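Local coordinates for protein glutathione S-transferase (Xanthomonas axonopodis pv. citri, PDB 6NV6) that probably conjugates glutathione to electrophilic compounds, as a theta-class glutathione transferase, and may also act as a dehalogenase, at residues 14-19 with 168-173; 25-30 with 77-82; 67-72 with 100-105; 109-114 with 126-131; 163-168 with 186-191. All blocks are in the same frame, centred on the assembly; numbering follows the deposited sequence.

Contact 1: residues 14-19 with 168-173; sequences NVRKAL and FIYAWF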
# COMPACT_ATOMS: atom_id res chain seq x y z
N ASN A 14 0.68 -0.29 6.13
CA ASN A 14 1.87 -1.12 6.04
C ASN A 14 1.53 -2.59 6.24
O ASN A 14 2.05 -3.46 5.53
CB ASN A 14 2.89 -0.65 7.07
CG ASN A 14 3.60 0.62 6.65
OD1 ASN A 14 3.68 0.93 5.47
ND2 ASN A 14 4.14 1.35 7.62
N VAL A 15 0.65 -2.89 7.20
CA VAL A 15 0.22 -4.26 7.41
C VAL A 15 -0.63 -4.73 6.24
O VAL A 15 -0.54 -5.88 5.80
CB VAL A 15 -0.52 -4.36 8.77
CG1 VAL A 15 -1.05 -5.77 9.01
CG2 VAL A 15 0.38 -3.89 9.92
N ARG A 16 -1.44 -3.83 5.67
CA ARG A 16 -2.20 -4.17 4.48
C ARG A 16 -1.27 -4.61 3.35
O ARG A 16 -1.56 -5.58 2.64
CB ARG A 16 -3.03 -2.98 4.02
CG ARG A 16 -4.28 -2.73 4.83
CD ARG A 16 -4.97 -1.44 4.35
NE ARG A 16 -6.20 -1.18 5.07
CZ ARG A 16 -6.42 -0.11 5.82
NH1 ARG A 16 -5.49 0.83 5.93
NH2 ARG A 16 -7.58 0.02 6.46
N LYS A 17 -0.15 -3.90 3.18
CA LYS A 17 0.85 -4.27 2.18
C LYS A 17 1.24 -5.73 2.32
O LYS A 17 1.37 -6.45 1.32
CB LYS A 17 2.10 -3.42 2.35
CG LYS A 17 1.99 -1.97 1.96
CD LYS A 17 3.38 -1.40 2.00
CE LYS A 17 3.41 0.05 2.36
NZ LYS A 17 4.78 0.37 2.83
N ALA A 18 1.45 -6.18 3.55
CA ALA A 18 1.92 -7.53 3.76
C ALA A 18 0.80 -8.55 3.60
O ALA A 18 1.00 -9.59 2.97
CB ALA A 18 2.56 -7.64 5.15
N LEU A 19 -0.39 -8.24 4.14
CA LEU A 19 -1.53 -9.16 4.01
C LEU A 19 -1.90 -9.34 2.55
O LEU A 19 -2.11 -10.47 2.09
CB LEU A 19 -2.73 -8.64 4.79
CG LEU A 19 -2.38 -8.47 6.27
CD1 LEU A 19 -3.45 -7.71 7.03
CD2 LEU A 19 -2.10 -9.83 6.89
N PHE A 168 -2.00 2.15 0.26
CA PHE A 168 -2.38 3.48 0.74
C PHE A 168 -3.58 4.01 -0.03
O PHE A 168 -4.46 4.64 0.57
CB PHE A 168 -1.21 4.46 0.59
CG PHE A 168 -0.17 4.35 1.67
CD1 PHE A 168 -0.32 5.03 2.86
CD2 PHE A 168 0.96 3.58 1.48
CE1 PHE A 168 0.65 4.93 3.85
CE2 PHE A 168 1.93 3.48 2.47
CZ PHE A 168 1.77 4.16 3.66
N ILE A 169 -3.63 3.76 -1.34
CA ILE A 169 -4.60 4.44 -2.19
C ILE A 169 -6.02 4.00 -1.88
O ILE A 169 -6.98 4.69 -2.26
CB ILE A 169 -4.27 4.24 -3.67
CG1 ILE A 169 -4.50 5.54 -4.43
CG2 ILE A 169 -5.08 3.11 -4.27
CD1 ILE A 169 -3.48 6.60 -4.11
N TYR A 170 -6.18 2.87 -1.18
CA TYR A 170 -7.48 2.55 -0.61
C TYR A 170 -7.92 3.62 0.39
O TYR A 170 -9.04 4.14 0.32
CB TYR A 170 -7.43 1.17 0.06
CG TYR A 170 -8.68 0.85 0.84
CD1 TYR A 170 -9.90 0.70 0.20
CD2 TYR A 170 -8.64 0.69 2.23
CE1 TYR A 170 -11.04 0.41 0.90
CE2 TYR A 170 -9.78 0.39 2.94
CZ TYR A 170 -10.98 0.25 2.26
OH TYR A 170 -12.12 -0.06 2.96
N ALA A 171 -7.03 3.98 1.32
CA ALA A 171 -7.35 5.05 2.26
C ALA A 171 -7.64 6.35 1.52
O ALA A 171 -8.61 7.05 1.83
CB ALA A 171 -6.21 5.23 3.26
N TRP A 172 -6.80 6.69 0.54
CA TRP A 172 -6.99 7.93 -0.21
C TRP A 172 -8.40 8.05 -0.78
O TRP A 172 -9.03 9.10 -0.68
CB TRP A 172 -5.96 8.01 -1.34
CG TRP A 172 -6.15 9.17 -2.28
CD1 TRP A 172 -6.63 9.12 -3.57
CD2 TRP A 172 -5.85 10.54 -2.02
NE1 TRP A 172 -6.65 10.38 -4.11
CE2 TRP A 172 -6.17 11.27 -3.18
CE3 TRP A 172 -5.33 11.23 -0.92
CZ2 TRP A 172 -5.99 12.65 -3.28
CZ3 TRP A 172 -5.16 12.60 -1.01
CH2 TRP A 172 -5.49 13.29 -2.18
N PHE A 173 -8.92 6.99 -1.39
CA PHE A 173 -10.17 7.10 -2.12
C PHE A 173 -11.39 6.91 -1.24
O PHE A 173 -12.47 7.42 -1.59
CB PHE A 173 -10.19 6.09 -3.27
CG PHE A 173 -9.47 6.56 -4.51
CD1 PHE A 173 -9.93 7.67 -5.22
CD2 PHE A 173 -8.31 5.92 -4.95
CE1 PHE A 173 -9.27 8.11 -6.35
CE2 PHE A 173 -7.65 6.36 -6.09
CZ PHE A 173 -8.13 7.45 -6.78

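Contact 2: residues 25-30 with 77-82; sequences AGVAYT and AQYAPA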
# COMPACT_ATOMS: atom_id res chain seq x y z
N ALA A 25 -0.06 -14.49 -2.96
CA ALA A 25 0.78 -15.67 -3.08
C ALA A 25 0.05 -16.96 -2.76
O ALA A 25 0.53 -18.04 -3.11
CB ALA A 25 2.00 -15.55 -2.16
N GLY A 26 -1.08 -16.88 -2.06
CA GLY A 26 -1.87 -18.05 -1.75
C GLY A 26 -1.34 -18.90 -0.61
O GLY A 26 -1.91 -19.96 -0.35
N VAL A 27 -0.29 -18.45 0.08
CA VAL A 27 0.36 -19.30 1.07
C VAL A 27 -0.47 -19.39 2.34
O VAL A 27 -1.30 -18.52 2.66
CB VAL A 27 1.79 -18.81 1.37
CG1 VAL A 27 2.68 -18.95 0.15
CG2 VAL A 27 1.75 -17.37 1.87
N ALA A 28 -0.25 -20.46 3.09
CA ALA A 28 -0.75 -20.54 4.45
C ALA A 28 -0.07 -19.47 5.28
O ALA A 28 1.17 -19.41 5.34
CB ALA A 28 -0.49 -21.93 5.02
N TYR A 29 -0.86 -18.62 5.93
CA TYR A 29 -0.28 -17.67 6.86
C TYR A 29 -1.25 -17.41 8.00
O TYR A 29 -2.47 -17.54 7.84
CB TYR A 29 0.11 -16.34 6.16
CG TYR A 29 -1.06 -15.46 5.77
CD1 TYR A 29 -1.79 -15.71 4.61
CD2 TYR A 29 -1.45 -14.38 6.56
CE1 TYR A 29 -2.86 -14.93 4.25
CE2 TYR A 29 -2.53 -13.60 6.21
CZ TYR A 29 -3.23 -13.87 5.05
OH TYR A 29 -4.31 -13.10 4.67
N THR A 30 -0.69 -17.06 9.15
CA THR A 30 -1.44 -16.57 10.29
C THR A 30 -1.30 -15.06 10.38
O THR A 30 -0.20 -14.51 10.22
CB THR A 30 -0.91 -17.20 11.59
OG1 THR A 30 -0.95 -18.63 11.48
CG2 THR A 30 -1.72 -16.74 12.79
N ALA A 77 9.17 -12.71 -4.20
CA ALA A 77 10.29 -13.49 -4.70
C ALA A 77 10.25 -14.93 -4.19
O ALA A 77 10.52 -15.87 -4.94
CB ALA A 77 11.61 -12.82 -4.32
N GLN A 78 9.91 -15.12 -2.91
CA GLN A 78 9.93 -16.46 -2.33
C GLN A 78 8.69 -17.27 -2.69
O GLN A 78 8.77 -18.50 -2.82
CB GLN A 78 10.05 -16.37 -0.80
CG GLN A 78 10.32 -17.70 -0.09
CD GLN A 78 11.65 -18.33 -0.49
OE1 GLN A 78 12.68 -17.66 -0.55
NE2 GLN A 78 11.63 -19.62 -0.76
N TYR A 79 7.53 -16.63 -2.86
CA TYR A 79 6.28 -17.36 -2.95
C TYR A 79 5.42 -17.02 -4.15
O TYR A 79 4.55 -17.83 -4.50
CB TYR A 79 5.43 -17.17 -1.68
CG TYR A 79 6.09 -17.73 -0.45
CD1 TYR A 79 6.23 -19.10 -0.28
CD2 TYR A 79 6.60 -16.90 0.53
CE1 TYR A 79 6.85 -19.62 0.84
CE2 TYR A 79 7.22 -17.40 1.65
CZ TYR A 79 7.35 -18.77 1.81
OH TYR A 79 7.97 -19.27 2.93
N ALA A 80 5.58 -15.86 -4.77
CA ALA A 80 4.73 -15.45 -5.88
C ALA A 80 5.60 -14.88 -6.99
O ALA A 80 5.67 -13.66 -7.17
CB ALA A 80 3.68 -14.44 -5.41
N PRO A 81 6.28 -15.73 -7.75
CA PRO A 81 7.21 -15.22 -8.76
C PRO A 81 6.51 -14.50 -9.90
O PRO A 81 7.18 -13.80 -10.67
CB PRO A 81 7.93 -16.48 -9.27
CG PRO A 81 7.43 -17.62 -8.35
CD PRO A 81 6.10 -17.19 -7.86
N ALA A 82 5.19 -14.67 -10.03
CA ALA A 82 4.43 -13.85 -10.96
C ALA A 82 4.51 -12.38 -10.59
O ALA A 82 4.31 -11.51 -11.45
CB ALA A 82 2.97 -14.31 -10.99

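Contact 3: residues 67-72 with 100-105; sequences ESNAIV and WTTSTF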
# COMPACT_ATOMS: atom_id res chain seq x y z
N GLU A 67 10.10 -4.56 7.97
CA GLU A 67 9.95 -3.49 6.99
C GLU A 67 8.94 -3.91 5.94
O GLU A 67 9.15 -4.91 5.25
CB GLU A 67 11.30 -3.17 6.35
CG GLU A 67 12.12 -2.22 7.19
CD GLU A 67 11.54 -0.82 7.18
OE1 GLU A 67 10.79 -0.49 6.23
OE2 GLU A 67 11.83 -0.04 8.11
N SER A 68 7.86 -3.13 5.81
CA SER A 68 6.76 -3.43 4.89
C SER A 68 7.27 -3.86 3.52
O SER A 68 7.01 -4.97 3.04
CB SER A 68 5.88 -2.19 4.74
OG SER A 68 5.70 -1.54 5.99
N ASN A 69 8.04 -2.97 2.86
CA ASN A 69 8.40 -3.22 1.47
C ASN A 69 9.40 -4.36 1.34
O ASN A 69 9.38 -5.08 0.34
CB ASN A 69 8.94 -1.93 0.83
CG ASN A 69 7.90 -0.83 0.76
OD1 ASN A 69 6.70 -1.06 0.94
ND2 ASN A 69 8.35 0.39 0.52
N ALA A 70 10.29 -4.53 2.33
CA ALA A 70 11.12 -5.73 2.36
C ALA A 70 10.26 -6.99 2.51
O ALA A 70 10.51 -8.00 1.84
CB ALA A 70 12.14 -5.63 3.49
N ILE A 71 9.26 -6.94 3.39
CA ILE A 71 8.34 -8.06 3.54
C ILE A 71 7.68 -8.38 2.20
O ILE A 71 7.52 -9.55 1.83
CB ILE A 71 7.29 -7.76 4.63
CG1 ILE A 71 7.97 -7.65 6.00
CG2 ILE A 71 6.23 -8.84 4.67
CD1 ILE A 71 7.10 -7.02 7.06
N VAL A 72 7.30 -7.34 1.45
CA VAL A 72 6.63 -7.58 0.18
C VAL A 72 7.59 -8.23 -0.79
O VAL A 72 7.32 -9.31 -1.34
CB VAL A 72 6.07 -6.26 -0.39
CG1 VAL A 72 5.66 -6.43 -1.86
CG2 VAL A 72 4.90 -5.74 0.46
N TRP A 100 9.35 5.29 -3.42
CA TRP A 100 8.69 6.59 -3.43
C TRP A 100 7.49 6.63 -2.48
O TRP A 100 7.23 7.66 -1.84
CB TRP A 100 8.29 6.93 -4.86
CG TRP A 100 7.56 8.23 -5.05
CD1 TRP A 100 8.10 9.42 -5.40
CD2 TRP A 100 6.15 8.45 -4.96
NE1 TRP A 100 7.13 10.38 -5.51
CE2 TRP A 100 5.91 9.81 -5.24
CE3 TRP A 100 5.05 7.63 -4.65
CZ2 TRP A 100 4.64 10.37 -5.22
CZ3 TRP A 100 3.78 8.19 -4.63
CH2 TRP A 100 3.59 9.54 -4.91
N THR A 101 6.76 5.52 -2.37
CA THR A 101 5.64 5.48 -1.43
C THR A 101 6.12 5.75 -0.01
O THR A 101 5.51 6.53 0.73
CB THR A 101 4.93 4.12 -1.52
OG1 THR A 101 4.34 3.97 -2.81
CG2 THR A 101 3.84 4.03 -0.47
N THR A 102 7.22 5.11 0.38
CA THR A 102 7.77 5.35 1.71
C THR A 102 8.47 6.70 1.80
O THR A 102 8.21 7.48 2.73
CB THR A 102 8.72 4.21 2.08
OG1 THR A 102 8.00 2.97 2.07
CG2 THR A 102 9.33 4.46 3.45
N SER A 103 9.35 7.00 0.85
CA SER A 103 10.20 8.17 0.99
C SER A 103 9.43 9.48 0.86
O SER A 103 9.84 10.49 1.45
CB SER A 103 11.33 8.11 -0.04
OG SER A 103 10.93 8.67 -1.28
N THR A 104 8.33 9.50 0.11
CA THR A 104 7.75 10.77 -0.29
C THR A 104 6.27 10.89 0.04
O THR A 104 5.80 11.97 0.41
CB THR A 104 7.97 10.99 -1.80
OG1 THR A 104 9.37 10.97 -2.09
CG2 THR A 104 7.39 12.32 -2.26
N PHE A 105 5.50 9.81 -0.07
CA PHE A 105 4.06 9.94 0.07
C PHE A 105 3.56 9.63 1.47
O PHE A 105 2.67 10.33 1.98
CB PHE A 105 3.35 9.05 -0.94
CG PHE A 105 1.86 9.07 -0.80
CD1 PHE A 105 1.14 10.17 -1.22
CD2 PHE A 105 1.17 8.00 -0.24
CE1 PHE A 105 -0.24 10.20 -1.09
CE2 PHE A 105 -0.22 8.01 -0.11
CZ PHE A 105 -0.93 9.12 -0.53

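Contact 4: residues 109-114 with 126-131; sequences FRDLFW and HARIAA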
# COMPACT_ATOMS: atom_id res chain seq x y z
N PHE A 109 0.80 11.76 3.89
CA PHE A 109 -0.52 11.17 3.86
C PHE A 109 -0.93 10.65 5.22
O PHE A 109 -2.09 10.81 5.62
CB PHE A 109 -0.60 10.04 2.84
CG PHE A 109 -1.94 9.37 2.84
CD1 PHE A 109 -3.02 9.97 2.22
CD2 PHE A 109 -2.14 8.19 3.51
CE1 PHE A 109 -4.27 9.38 2.24
CE2 PHE A 109 -3.39 7.60 3.53
CZ PHE A 109 -4.46 8.19 2.89
N ARG A 110 -0.01 10.00 5.94
CA ARG A 110 -0.36 9.56 7.29
C ARG A 110 -0.77 10.76 8.14
O ARG A 110 -1.64 10.63 9.01
CB ARG A 110 0.81 8.81 7.93
N ASP A 111 -0.19 11.93 7.86
CA ASP A 111 -0.57 13.14 8.57
C ASP A 111 -1.98 13.57 8.18
O ASP A 111 -2.82 13.84 9.04
CB ASP A 111 0.43 14.25 8.27
CG ASP A 111 0.69 15.14 9.46
OD1 ASP A 111 1.02 14.59 10.54
OD2 ASP A 111 0.58 16.38 9.31
N LEU A 112 -2.25 13.64 6.87
CA LEU A 112 -3.61 13.91 6.40
C LEU A 112 -4.59 12.94 7.03
O LEU A 112 -5.61 13.34 7.59
CB LEU A 112 -3.68 13.82 4.88
CG LEU A 112 -5.11 14.02 4.34
CD1 LEU A 112 -5.58 15.44 4.57
CD2 LEU A 112 -5.21 13.64 2.88
N PHE A 113 -4.27 11.65 6.96
CA PHE A 113 -5.22 10.65 7.43
C PHE A 113 -5.45 10.76 8.93
O PHE A 113 -6.56 10.46 9.40
CB PHE A 113 -4.73 9.26 7.07
CG PHE A 113 -5.67 8.18 7.48
CD1 PHE A 113 -5.59 7.60 8.74
CD2 PHE A 113 -6.68 7.77 6.62
CE1 PHE A 113 -6.48 6.61 9.14
CE2 PHE A 113 -7.59 6.76 7.01
CZ PHE A 113 -7.48 6.19 8.27
N TRP A 114 -4.45 11.17 9.71
CA TRP A 114 -4.66 11.26 11.15
C TRP A 114 -5.63 12.39 11.49
O TRP A 114 -6.62 12.18 12.20
CB TRP A 114 -3.33 11.43 11.88
CG TRP A 114 -2.85 10.13 12.50
CD1 TRP A 114 -2.03 9.19 11.93
CD2 TRP A 114 -3.19 9.61 13.80
NE1 TRP A 114 -1.83 8.13 12.79
CE2 TRP A 114 -2.54 8.36 13.95
CE3 TRP A 114 -3.98 10.08 14.87
CZ2 TRP A 114 -2.65 7.58 15.11
CZ3 TRP A 114 -4.09 9.30 16.02
CH2 TRP A 114 -3.43 8.07 16.13
N HIS A 126 -6.22 22.62 11.15
CA HIS A 126 -6.85 22.58 9.84
C HIS A 126 -5.90 23.06 8.75
O HIS A 126 -5.79 22.44 7.69
CB HIS A 126 -8.13 23.40 9.84
CG HIS A 126 -9.24 22.76 10.59
ND1 HIS A 126 -10.00 21.74 10.06
CD2 HIS A 126 -9.72 22.98 11.84
CE1 HIS A 126 -10.91 21.37 10.94
NE2 HIS A 126 -10.76 22.10 12.03
N ALA A 127 -5.21 24.18 9.00
CA ALA A 127 -4.22 24.65 8.03
C ALA A 127 -3.25 23.54 7.65
O ALA A 127 -2.86 23.41 6.49
CB ALA A 127 -3.47 25.85 8.61
N ARG A 128 -2.87 22.72 8.63
CA ARG A 128 -1.93 21.63 8.39
C ARG A 128 -2.58 20.50 7.58
O ARG A 128 -2.01 20.04 6.59
CB ARG A 128 -1.41 21.11 9.73
CG ARG A 128 -0.31 20.09 9.61
CD ARG A 128 0.52 20.06 10.87
NE ARG A 128 0.10 19.00 11.78
CZ ARG A 128 0.93 18.12 12.32
NH1 ARG A 128 0.49 17.27 13.24
NH2 ARG A 128 2.22 18.15 12.01
N ILE A 129 -3.75 20.04 8.02
CA ILE A 129 -4.52 19.07 7.22
C ILE A 129 -4.66 19.58 5.79
O ILE A 129 -4.26 18.91 4.83
CB ILE A 129 -5.90 18.83 7.87
CG1 ILE A 129 -5.77 17.93 9.09
CG2 ILE A 129 -6.87 18.22 6.88
CD1 ILE A 129 -6.97 18.02 10.01
N ALA A 130 -5.22 20.78 5.65
CA ALA A 130 -5.34 21.46 4.37
C ALA A 130 -4.06 21.39 3.55
O ALA A 130 -4.12 21.22 2.32
CB ALA A 130 -5.73 22.92 4.60
N ALA A 131 -2.91 21.52 4.21
CA ALA A 131 -1.64 21.47 3.49
C ALA A 131 -1.26 20.04 3.17
O ALA A 131 -0.76 19.75 2.07
CB ALA A 131 -0.54 22.15 4.31

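Contact 5: residues 163-168 with 186-191; sequences IPLGSF and QAWYAR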
# COMPACT_ATOMS: atom_id res chain seq x y z
N ILE A 163 2.07 -2.63 -5.00
CA ILE A 163 1.48 -3.02 -3.73
C ILE A 163 1.63 -1.95 -2.66
O ILE A 163 0.63 -1.64 -1.99
CB ILE A 163 2.07 -4.37 -3.29
CG1 ILE A 163 1.48 -5.48 -4.16
CG2 ILE A 163 1.79 -4.64 -1.81
CD1 ILE A 163 2.08 -6.84 -3.88
N PRO A 164 2.80 -1.33 -2.44
CA PRO A 164 2.88 -0.31 -1.37
C PRO A 164 1.95 0.87 -1.58
O PRO A 164 1.14 1.17 -0.69
CB PRO A 164 4.35 0.10 -1.39
CG PRO A 164 5.06 -1.08 -1.95
CD PRO A 164 4.14 -1.65 -2.97
N LEU A 165 2.01 1.54 -2.74
CA LEU A 165 1.07 2.64 -2.98
C LEU A 165 -0.37 2.15 -3.09
O LEU A 165 -1.30 2.85 -2.68
CB LEU A 165 1.46 3.41 -4.25
CG LEU A 165 0.65 4.68 -4.49
CD1 LEU A 165 0.82 5.68 -3.34
CD2 LEU A 165 1.04 5.32 -5.81
N GLY A 166 -0.58 0.94 -3.64
CA GLY A 166 -1.92 0.39 -3.73
C GLY A 166 -2.59 0.21 -2.38
O GLY A 166 -3.81 0.36 -2.26
N SER A 167 -1.80 -0.09 -1.35
CA SER A 167 -2.38 -0.26 -0.02
C SER A 167 -2.72 1.08 0.62
O SER A 167 -3.64 1.15 1.45
CB SER A 167 -1.44 -1.07 0.87
OG SER A 167 -0.89 -2.18 0.19
N PHE A 168 -2.00 2.15 0.26
CA PHE A 168 -2.38 3.48 0.74
C PHE A 168 -3.58 4.01 -0.03
O PHE A 168 -4.46 4.64 0.57
CB PHE A 168 -1.21 4.46 0.59
CG PHE A 168 -0.17 4.35 1.67
CD1 PHE A 168 -0.32 5.03 2.86
CD2 PHE A 168 0.96 3.58 1.48
CE1 PHE A 168 0.65 4.93 3.85
CE2 PHE A 168 1.93 3.48 2.47
CZ PHE A 168 1.77 4.16 3.66
N GLN A 186 -7.22 6.74 -10.60
CA GLN A 186 -8.49 6.15 -10.20
C GLN A 186 -8.80 4.86 -10.96
O GLN A 186 -9.29 3.89 -10.38
CB GLN A 186 -9.61 7.16 -10.40
CG GLN A 186 -10.99 6.60 -10.15
CD GLN A 186 -12.06 7.67 -10.15
OE1 GLN A 186 -11.77 8.84 -9.93
NE2 GLN A 186 -13.31 7.26 -10.41
N ALA A 187 -8.54 4.85 -12.27
CA ALA A 187 -8.78 3.64 -13.06
C ALA A 187 -7.88 2.50 -12.60
O ALA A 187 -8.27 1.33 -12.66
CB ALA A 187 -8.58 3.93 -14.54
N TRP A 188 -6.66 2.84 -12.15
CA TRP A 188 -5.76 1.85 -11.57
C TRP A 188 -6.35 1.29 -10.28
O TRP A 188 -6.35 0.07 -10.06
CB TRP A 188 -4.41 2.52 -11.33
CG TRP A 188 -3.40 1.81 -10.43
CD1 TRP A 188 -2.67 0.69 -10.73
CD2 TRP A 188 -2.93 2.25 -9.14
NE1 TRP A 188 -1.81 0.39 -9.71
CE2 TRP A 188 -1.94 1.34 -8.72
CE3 TRP A 188 -3.26 3.33 -8.31
CZ2 TRP A 188 -1.28 1.45 -7.49
CZ3 TRP A 188 -2.59 3.45 -7.08
CH2 TRP A 188 -1.62 2.51 -6.68
N TYR A 189 -6.89 2.16 -9.43
CA TYR A 189 -7.56 1.70 -8.22
C TYR A 189 -8.76 0.84 -8.56
O TYR A 189 -9.05 -0.13 -7.84
CB TYR A 189 -7.98 2.90 -7.38
CG TYR A 189 -8.77 2.55 -6.14
CD1 TYR A 189 -8.31 1.57 -5.26
CD2 TYR A 189 -9.97 3.18 -5.86
CE1 TYR A 189 -9.02 1.25 -4.14
CE2 TYR A 189 -10.69 2.86 -4.74
CZ TYR A 189 -10.22 1.89 -3.88
OH TYR A 189 -10.95 1.57 -2.77
N ALA A 190 -9.48 1.17 -9.64
CA ALA A 190 -10.60 0.34 -10.07
C ALA A 190 -10.14 -1.05 -10.47
O ALA A 190 -10.85 -2.03 -10.23
CB ALA A 190 -11.35 1.02 -11.21
N ARG A 191 -8.96 -1.17 -11.07
CA ARG A 191 -8.48 -2.48 -11.48
C ARG A 191 -7.89 -3.25 -10.30
O ARG A 191 -7.92 -4.49 -10.28
CB ARG A 191 -7.44 -2.34 -12.58
CG ARG A 191 -8.01 -1.83 -13.89
CD ARG A 191 -6.96 -1.85 -15.00
NE ARG A 191 -5.82 -0.96 -14.71
CZ ARG A 191 -5.75 0.33 -15.05
NH1 ARG A 191 -4.73 1.07 -14.63
NH2 ARG A 191 -6.73 0.91 -15.73

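Contact 1: residues 14-19 with 168-173
Lys-17 and Phe-168 make the tighter half of this contact, which joins the two domains of the glutathione transferase fold: helix 13-25 of the thioredoxin-like domain meets helix 163-174 of the all-helical domain. The short helix segments run 10.7 Å apart at 125°, too far for backbones to touch, so long side chains must span the gap. A lysine suits this role because its methylenes can pack on a ring while its ammonium reaches hydrogen-bond acceptors. CE of Lys-17 lies 3.7 Å from CE2 of Phe-168, approaching the ring obliquely, and the apolar ring of Phe-168 suits this buried place. The other half is looser. Arg-16 reaches across as an extended chain, and its guanidinium presents one face to the Tyr-170 ring, which offers its CD2-CE2 edge; NH2 of Arg-16 and CE2 of Tyr-170 are 4.2 Å apart, and the two planes stand 64° apart. Tyr-170 is partly exposed, and both polar ends are bound by Thr-204 near the C-terminus, Arg-16 NH2 to its OG1 and Tyr-170 OH to its O. At the partly exposed margin of the tight half, Asn-14 lays its amide almost perpendicular to the Phe-168 ring. NZ of Lys-17 donates to OD1 of Asn-69 on helix 68-79 and, within its own helix, to OD1 of Asn-14 at 2.9 Å, tilted 29° from the carbonyl plane.

Contact 2: residues 25-30 with 77-82
Val-27 and Tyr-79 cross at about a right angle: one methyl of the valine, CG1, meets the near end of the tyrosine ring obliquely, 3.6 Å from CD1 of Tyr-79. The first torsion of Val-27 (-66°) sets CG1 beside its backbone N and anti to the carbonyl carbon, on the side where Tyr-79 stands. A valine methyl and the apolar ring carbons of a tyrosine suit this partly exposed edge. Next to this pair Ala-25 points its CB at the other segment and touches two partners, with CB of Tyr-79 and CB of Ala-80 each 3.8 Å from that one methyl. Small alanines suit a place where the chains come close, the CA atoms of Ala-25 and Ala-80 being 4.8 Å apart. In the thioredoxin-like domain this is where helix 13-25 ends and turns through Gly-26, whose positive phi a glycine adopts easily, toward strand 29-32; helix 68-79 ends beside it. Both Val-27 and Tyr-79 also rest on Ile-4 of the neighbouring strand 4-7, and the Tyr-79 ring carries CG of Gln-78 over one face.

Contact 3: residues 67-72 with 100-105
Asn-69 and Thr-102 share nearly all of this small contact, in which helix 68-79 of the thioredoxin-like domain approaches the long helix 88-118. Their side chains run past each other in opposite directions, and ND2 of Asn-69 comes to 3.0 Å from OG1 of Thr-102, with the rest of the amide and the threonine CB lying farther back. Chi1 of -64° puts CG of Asn-69 beside its backbone N, from where the amide extends toward helix 88-118. Short polar residues suit a gap of 8.6 Å between the CA atoms of Asn-69 and Thr-102: each reaches part of the way, and the buried asparagine offers both a donor and an acceptor. Its carbonyl is used by a third helix, since OD1 of Asn-69 accepts a hydrogen bond from Lys-17 NZ. Thr-102, by contrast, is exposed. With OD1 turned to the lysine ammonium, ND2 is left to face the threonine hydroxyl, so the ammonium probably sets which way the amide is turned, and the two helices meet here through polar groups rather than apolar packing.

Contact 4: residues 109-114 with 126-131
Arg-128 and Asp-111 meet on the outer side of two consecutive helices of the all-helical domain, 88-118 and 126-146, where charged residues suit a surface near solvent. From CB the arginine sets out with CG anti to its own backbone N (chi1 -173°), and CG lies 3.8 Å from OD2 of Asp-111. CD passes the same oxygen, and there the chain bends (chi3 97°), laying the guanidinium across the carboxylate. NE is 3.6 Å from OD2 of Asp-111 and CZ 3.5 Å from it, while at the tip NH2 keeps to OD2 and NH1 leans to OD1 of Asp-111, at 3.8 Å. OD2 thus stands over the centre of one guanidinium face, with the two planes 88° apart. Deeper in, Leu-112 CD1 packs 3.8 Å from CG2 of Ile-129 and also touches the Ile-129 carbonyl oxygen; apolar side chains suit this inner side, where Leu-112 also packs on Trp-172 of helix 163-174. Because no N-H of the arginine points at the aspartate, the long salt bridge, 3.6 Å from Asp-111 OD2 to Arg-128 NH2, works through charge alone and probably imposes little direction, whereas the apolar pair beneath packs the helices directly together.

Contact 5: residues 163-168 with 186-191
Within the all-helical domain of the glutathione transferase fold, Trp-188 of helix 183-193 pushes the far end of its indole against Leu-165 and Gly-166 in the first turn of helix 163-174. This is a buried helix-to-helix contact, and on the helix 183-193 side one large flat residue, Trp-188, makes it. A chi1 of 166° swings the indole of Trp-188 away from its backbone N and brings CH2, the outer corner of its six-membered ring, to the meeting point. CH2 of Trp-188 lies 3.8 Å from CG of Leu-165, whose branched chain packs against that corner. The same CH2 is 3.6 Å from both N and CA of Gly-166, and CZ2 follows a little farther off. Glycine, with no side chain, leaves its backbone N and CA accessible to the indole, which probably eases this close approach. The carbonyl carbon of Leu-165 sits at the ring's edge, near its plane. A tryptophan also suits the site because its one polar atom is satisfied: NE1 donates to OD2 of Asp-162, immediately before the partner helix, so the hydrogen bond at NE1 and the packing at CH2 together help fix the turn of the indole. On the other side of that helix, Ser-167 folds back on its own turn, where its OG donates to O of Ile-163 at 2.7 Å, reaching that oxygen from the opposite face to its own backbone N.

How the contacts relate
Helix 163-174 is the hub: contacts 1 and 5 both use it, share Phe-168, and have centres about 9 Å apart. Contact 3, its centre about 11 Å from that of contact 1, is tied to it by Lys-17 and Asn-69, so helices 13-25, 68-79, 88-118 and 163-174 meet around the interface between the two domains. Contacts 2 and 4 mark the far ends, their centres about 35 Å apart on opposite sides of the chain's centre. Along the chain contacts 2, 3 and 4 are nested inside the loop that contact 1 closes, and contact 5 crosses contact 1. Contacts 1 and 3 join the thioredoxin-like part to the helical part, while contact 2 ties elements within the former and contacts 4 and 5 within the latter.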